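Local coordinates for protein tyrocidine synthetase 3 (PDB 2JGP) that forms peptide bonds in nonribosomal synthesis of the antibiotic tyrocidine, its condensation domain probably acting on peptides brought by the adjoining carrier domain, at residues 110-124 with 186-198. Residues are numbered along the deposited sequence; the frame is centred on the assembly and turned at random.
Sequences DQFEGVGISYNMPST and LVSSLVQPFDLEV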
loop_
_atom_site.group_PDB
_atom_site.type_symbol
_atom_site.label_atom_id
_atom_site.label_comp_id
_atom_site.label_asym_id
_atom_site.label_seq_id
_atom_site.Cartn_x
_atom_site.Cartn_y
_atom_site.Cartn_z
ATOM N N ASP A 110 6.449 -14.907 -13.356
ATOM C CA ASP A 110 6.065 -16.285 -13.022
ATOM C C ASP A 110 6.342 -17.277 -14.165
ATOM O O ASP A 110 6.790 -18.399 -13.925
ATOM C CB ASP A 110 4.574 -16.323 -12.649
ATOM C CG ASP A 110 4.135 -17.659 -12.065
ATOM O OD1 ASP A 110 3.951 -18.627 -12.837
ATOM O OD2 ASP A 110 3.927 -17.720 -10.831
ATOM N N GLN A 111 6.090 -16.851 -15.401
ATOM C CA GLN A 111 6.054 -17.755 -16.554
ATOM C C GLN A 111 7.376 -17.842 -17.309
ATOM O O GLN A 111 7.728 -18.904 -17.833
ATOM C CB GLN A 111 4.941 -17.317 -17.510
ATOM C CG GLN A 111 3.537 -17.559 -16.948
ATOM C CD GLN A 111 3.036 -18.977 -17.189
ATOM O OE1 GLN A 111 3.298 -19.574 -18.238
ATOM N NE2 GLN A 111 2.305 -19.518 -16.222
ATOM N N PHE A 112 8.098 -16.725 -17.369
ATOM C CA PHE A 112 9.342 -16.640 -18.131
ATOM C C PHE A 112 10.593 -16.571 -17.252
ATOM O O PHE A 112 11.667 -17.000 -17.674
ATOM C CB PHE A 112 9.296 -15.425 -19.059
ATOM C CG PHE A 112 8.221 -15.505 -20.106
ATOM C CD1 PHE A 112 8.498 -16.032 -21.363
ATOM C CD2 PHE A 112 6.933 -15.055 -19.837
ATOM C CE1 PHE A 112 7.511 -16.108 -22.339
ATOM C CE2 PHE A 112 5.937 -15.127 -20.805
ATOM C CZ PHE A 112 6.228 -15.655 -22.060
ATOM N N GLU A 113 10.458 -16.038 -16.038
ATOM C CA GLU A 113 11.618 -15.822 -15.166
ATOM C C GLU A 113 11.823 -16.934 -14.133
ATOM O O GLU A 113 12.923 -17.077 -13.597
ATOM C CB GLU A 113 11.510 -14.467 -14.455
ATOM C CG GLU A 113 12.847 -13.756 -14.291
ATOM C CD GLU A 113 13.360 -13.177 -15.596
ATOM O OE1 GLU A 113 12.597 -12.441 -16.258
ATOM O OE2 GLU A 113 14.526 -13.454 -15.957
ATOM N N GLY A 114 10.779 -17.713 -13.851
ATOM C CA GLY A 114 10.888 -18.827 -12.910
ATOM C C GLY A 114 11.019 -18.336 -11.480
ATOM O O GLY A 114 12.106 -18.371 -10.896
ATOM N N VAL A 115 9.896 -17.894 -10.919
ATOM C CA VAL A 115 9.861 -17.207 -9.625
ATOM C C VAL A 115 9.383 -18.132 -8.479
ATOM O O VAL A 115 8.941 -17.661 -7.430
ATOM C CB VAL A 115 8.978 -15.931 -9.752
ATOM C CG1 VAL A 115 8.787 -15.234 -8.426
ATOM C CG2 VAL A 115 9.602 -14.967 -10.748
ATOM N N GLY A 116 9.502 -19.446 -8.682
ATOM C CA GLY A 116 9.163 -20.452 -7.665
ATOM C C GLY A 116 7.910 -20.175 -6.846
ATOM O O GLY A 116 6.800 -20.160 -7.382
ATOM N N ILE A 117 8.096 -19.953 -5.544
ATOM C CA ILE A 117 6.987 -19.650 -4.631
ATOM C C ILE A 117 7.027 -18.198 -4.132
ATOM O O ILE A 117 6.410 -17.863 -3.118
ATOM C CB ILE A 117 6.963 -20.626 -3.416
ATOM C CG1 ILE A 117 8.213 -20.458 -2.537
ATOM C CG2 ILE A 117 6.853 -22.069 -3.898
ATOM C CD1 ILE A 117 8.185 -21.282 -1.269
ATOM N N SER A 118 7.737 -17.335 -4.853
ATOM C CA SER A 118 7.913 -15.945 -4.425
ATOM C C SER A 118 6.617 -15.129 -4.444
ATOM O O SER A 118 6.498 -14.168 -3.694
ATOM C CB SER A 118 8.974 -15.257 -5.284
ATOM O OG SER A 118 9.176 -13.916 -4.873
ATOM N N TYR A 119 5.658 -15.511 -5.290
ATOM C CA TYR A 119 4.350 -14.845 -5.334
ATOM C C TYR A 119 3.265 -15.588 -4.546
ATOM O O TYR A 119 2.081 -15.272 -4.663
ATOM C CB TYR A 119 3.886 -14.641 -6.776
ATOM C CG TYR A 119 4.687 -13.612 -7.540
ATOM C CD1 TYR A 119 5.239 -13.910 -8.779
ATOM C CD2 TYR A 119 4.878 -12.332 -7.027
ATOM C CE1 TYR A 119 5.974 -12.958 -9.487
ATOM C CE2 TYR A 119 5.611 -11.381 -7.719
ATOM C CZ TYR A 119 6.150 -11.695 -8.944
ATOM O OH TYR A 119 6.873 -10.744 -9.625
ATOM N N ASN A 120 3.664 -16.574 -3.753
ATOM C CA ASN A 120 2.734 -17.210 -2.828
ATOM C C ASN A 120 2.429 -16.292 -1.646
ATOM O O ASN A 120 3.238 -15.439 -1.280
ATOM C CB ASN A 120 3.286 -18.543 -2.331
ATOM C CG ASN A 120 3.320 -19.589 -3.421
ATOM O OD1 ASN A 120 3.917 -19.374 -4.479
ATOM N ND2 ASN A 120 2.664 -20.722 -3.181
ATOM N N MET A 121 1.246 -16.479 -1.069
ATOM C CA MET A 121 0.807 -15.739 0.097
ATOM C C MET A 121 0.277 -16.721 1.136
ATOM O O MET A 121 -0.930 -16.779 1.375
ATOM C CB MET A 121 -0.313 -14.777 -0.296
ATOM C CG MET A 121 0.097 -13.727 -1.299
ATOM S SD MET A 121 -1.281 -12.674 -1.777
ATOM C CE MET A 121 -1.611 -11.799 -0.252
ATOM N N PRO A 122 1.170 -17.519 1.739
ATOM C CA PRO A 122 0.728 -18.501 2.727
ATOM C C PRO A 122 0.424 -17.897 4.098
ATOM O O PRO A 122 1.075 -16.938 4.512
ATOM C CB PRO A 122 1.923 -19.446 2.830
ATOM C CG PRO A 122 3.093 -18.600 2.498
ATOM C CD PRO A 122 2.624 -17.584 1.509
ATOM N N SER A 123 -0.560 -18.473 4.787
ATOM C CA SER A 123 -0.851 -18.136 6.177
ATOM C C SER A 123 -1.239 -19.404 6.936
ATOM O O SER A 123 -1.710 -20.384 6.343
ATOM C CB SER A 123 -1.981 -17.114 6.268
ATOM O OG SER A 123 -3.209 -17.662 5.816
ATOM N N THR A 124 -1.017 -19.378 8.245
ATOM C CA THR A 124 -1.419 -20.464 9.127
ATOM C C THR A 124 -2.138 -19.864 10.323
ATOM O O THR A 124 -1.761 -18.796 10.811
ATOM C CB THR A 124 -0.215 -21.292 9.610
ATOM O OG1 THR A 124 0.748 -20.426 10.224
ATOM C CG2 THR A 124 0.433 -22.019 8.445
ATOM N N LEU A 186 5.118 -29.510 7.756
ATOM C CA LEU A 186 4.170 -29.547 6.636
ATOM C C LEU A 186 3.869 -28.163 6.093
ATOM O O LEU A 186 3.923 -27.946 4.884
ATOM C CB LEU A 186 2.851 -30.215 7.034
ATOM C CG LEU A 186 2.686 -31.693 6.708
ATOM C CD1 LEU A 186 1.261 -32.108 7.033
ATOM C CD2 LEU A 186 3.002 -31.997 5.253
ATOM N N VAL A 187 3.558 -27.238 6.999
ATOM C CA VAL A 187 3.185 -25.861 6.652
ATOM C C VAL A 187 4.166 -25.171 5.702
ATOM O O VAL A 187 3.774 -24.278 4.938
ATOM C CB VAL A 187 3.012 -25.009 7.934
ATOM C CG1 VAL A 187 3.113 -23.529 7.637
ATOM C CG2 VAL A 187 1.683 -25.337 8.595
ATOM N N SER A 188 5.434 -25.563 5.768
ATOM C CA SER A 188 6.440 -25.050 4.847
ATOM C C SER A 188 6.409 -25.807 3.517
ATOM O O SER A 188 6.470 -25.196 2.453
ATOM C CB SER A 188 7.827 -25.143 5.476
ATOM O OG SER A 188 8.757 -24.378 4.735
ATOM N N SER A 189 6.306 -27.133 3.579
ATOM C CA SER A 189 6.286 -27.960 2.362
ATOM C C SER A 189 4.996 -27.787 1.547
ATOM O O SER A 189 4.992 -28.025 0.335
ATOM C CB SER A 189 6.495 -29.437 2.699
ATOM O OG SER A 189 5.379 -29.968 3.389
ATOM N N LEU A 190 3.916 -27.370 2.204
ATOM C CA LEU A 190 2.637 -27.142 1.520
ATOM C C LEU A 190 2.633 -25.870 0.661
ATOM O O LEU A 190 1.736 -25.682 -0.157
ATOM C CB LEU A 190 1.472 -27.107 2.521
ATOM C CG LEU A 190 1.154 -28.431 3.228
ATOM C CD1 LEU A 190 -0.066 -28.294 4.116
ATOM C CD2 LEU A 190 0.962 -29.586 2.232
ATOM N N VAL A 191 3.622 -24.998 0.851
ATOM C CA VAL A 191 3.774 -23.819 0.007
ATOM C C VAL A 191 4.399 -24.241 -1.326
ATOM O O VAL A 191 5.582 -24.579 -1.399
ATOM C CB VAL A 191 4.604 -22.718 0.688
ATOM C CG1 VAL A 191 4.636 -21.462 -0.174
ATOM C CG2 VAL A 191 4.016 -22.389 2.064
ATOM N N GLN A 192 3.576 -24.221 -2.370
ATOM C CA GLN A 192 3.937 -24.782 -3.669
ATOM C C GLN A 192 3.429 -23.860 -4.761
ATOM O O GLN A 192 2.492 -23.091 -4.532
ATOM C CB GLN A 192 3.297 -26.163 -3.837
ATOM C CG GLN A 192 3.877 -27.256 -2.947
ATOM C CD GLN A 192 5.260 -27.692 -3.379
ATOM O OE1 GLN A 192 5.569 -27.755 -4.578
ATOM N NE2 GLN A 192 6.101 -28.022 -2.400
ATOM N N PRO A 193 4.044 -23.935 -5.952
ATOM C CA PRO A 193 3.638 -23.068 -7.045
ATOM C C PRO A 193 2.211 -23.334 -7.533
ATOM O O PRO A 193 1.646 -24.412 -7.308
ATOM C CB PRO A 193 4.672 -23.353 -8.145
ATOM C CG PRO A 193 5.321 -24.618 -7.777
ATOM C CD PRO A 193 5.168 -24.813 -6.318
ATOM N N PHE A 194 1.644 -22.326 -8.175
ATOM C CA PHE A 194 0.317 -22.409 -8.754
ATOM C C PHE A 194 0.452 -22.451 -10.262
ATOM O O PHE A 194 1.278 -21.730 -10.834
ATOM C CB PHE A 194 -0.506 -21.176 -8.375
ATOM C CG PHE A 194 -0.969 -21.166 -6.951
ATOM C CD1 PHE A 194 -0.182 -20.610 -5.955
ATOM C CD2 PHE A 194 -2.190 -21.719 -6.605
ATOM C CE1 PHE A 194 -0.610 -20.605 -4.640
ATOM C CE2 PHE A 194 -2.628 -21.712 -5.295
ATOM C CZ PHE A 194 -1.837 -21.154 -4.310
ATOM N N ASP A 195 -0.362 -23.283 -10.898
ATOM C CA ASP A 195 -0.559 -23.216 -12.335
ATOM C C ASP A 195 -1.533 -22.078 -12.601
ATOM O O ASP A 195 -2.705 -22.155 -12.224
ATOM C CB ASP A 195 -1.121 -24.534 -12.869
ATOM C CG ASP A 195 -1.247 -24.548 -14.382
ATOM O OD1 ASP A 195 -1.305 -23.471 -15.011
ATOM O OD2 ASP A 195 -1.295 -25.648 -14.950
ATOM N N LEU A 196 -1.044 -21.019 -13.240
ATOM C CA LEU A 196 -1.839 -19.810 -13.444
ATOM C C LEU A 196 -3.016 -19.999 -14.412
ATOM O O LEU A 196 -3.899 -19.131 -14.482
ATOM C CB LEU A 196 -0.937 -18.658 -13.905
ATOM C CG LEU A 196 -0.492 -17.614 -12.873
ATOM C CD1 LEU A 196 -0.500 -18.096 -11.412
ATOM C CD2 LEU A 196 0.858 -16.998 -13.265
ATOM N N GLU A 197 -3.014 -21.113 -15.147
ATOM C CA GLU A 197 -4.096 -21.462 -16.079
ATOM C C GLU A 197 -5.298 -22.116 -15.402
ATOM O O GLU A 197 -6.298 -22.391 -16.065
ATOM C CB GLU A 197 -3.587 -22.432 -17.152
ATOM C CG GLU A 197 -2.605 -21.846 -18.115
ATOM C CD GLU A 197 -2.419 -22.728 -19.327
ATOM O OE1 GLU A 197 -2.453 -22.189 -20.447
ATOM O OE2 GLU A 197 -2.260 -23.958 -19.158
ATOM N N VAL A 198 -5.204 -22.372 -14.101
ATOM C CA VAL A 198 -6.211 -23.157 -13.394
ATOM C C VAL A 198 -6.738 -22.413 -12.173
ATOM O O VAL A 198 -6.021 -22.218 -11.191
ATOM C CB VAL A 198 -5.644 -24.524 -12.962
ATOM C CG1 VAL A 198 -6.667 -25.306 -12.127
ATOM C CG2 VAL A 198 -5.221 -25.331 -14.183
HETATM O O HOH W 1 3.038 -19.878 -7.569
#
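The amide of Asn-120 meets the ring of Phe-194 obliquely, the two planes 40° apart, with Asn-120 ND2 lying 3.6 Å from Phe-194 CE1. A water sits at the ring edge, in its plane; Arg-203 makes a cation-pi contact with the same ring. That water ties the two residues together: it accepts from the backbone N of Phe-194 and donates to Asn-120 OD1, the latter at a longer 3.3 Å. The other end of the amide gives the one direct hydrogen bond between 110-124 and 186-198, Asn-120 ND2 to Gln-192 O, 2.7 Å long. The acceptor lies in the amide plane, but the donor stands well above the carbonyl plane, 53° out of it. Turning CG beside the backbone N (chi1 -69°) brings the amide here. ND2 also bonds to Asp-219, whose other carboxylate oxygen takes the backbone N of Met-121.

Next to this polar centre Val-191, Ile-117, Pro-122 and Pro-193 pack through their hydrocarbon. Val-191 forks against the loop: CG1 meets Ile-117 CD1 at 3.7 Å and runs alongside the Asn-120 amide, while CG2 rests 3.7 Å from Pro-122 CB. CG2 of Ile-117 lies over the Gln-192 to Pro-193 link, 4.0 Å from Pro-193 CD. Toward the helix 101-113 end a methyl meets a carboxylate: Leu-196 CD2 lies 3.5 Å from Asp-110 OD1, while OD2 holds NE2 of His-221, first histidine of the condensation-domain HHxxxDG motif, placing this end beside the active-site region. At the other end, Thr-124, one residue into strand 123-129, faces Val-187 of helix 180-189.

The contact thus lays the chain leaving helix 180-189 along the loop that feeds strand 123-129. Both amide ends of Asn-120 are engaged, fixing its flip, and Asp-219 would probably polarise the NH2 it shares with Gln-192 O.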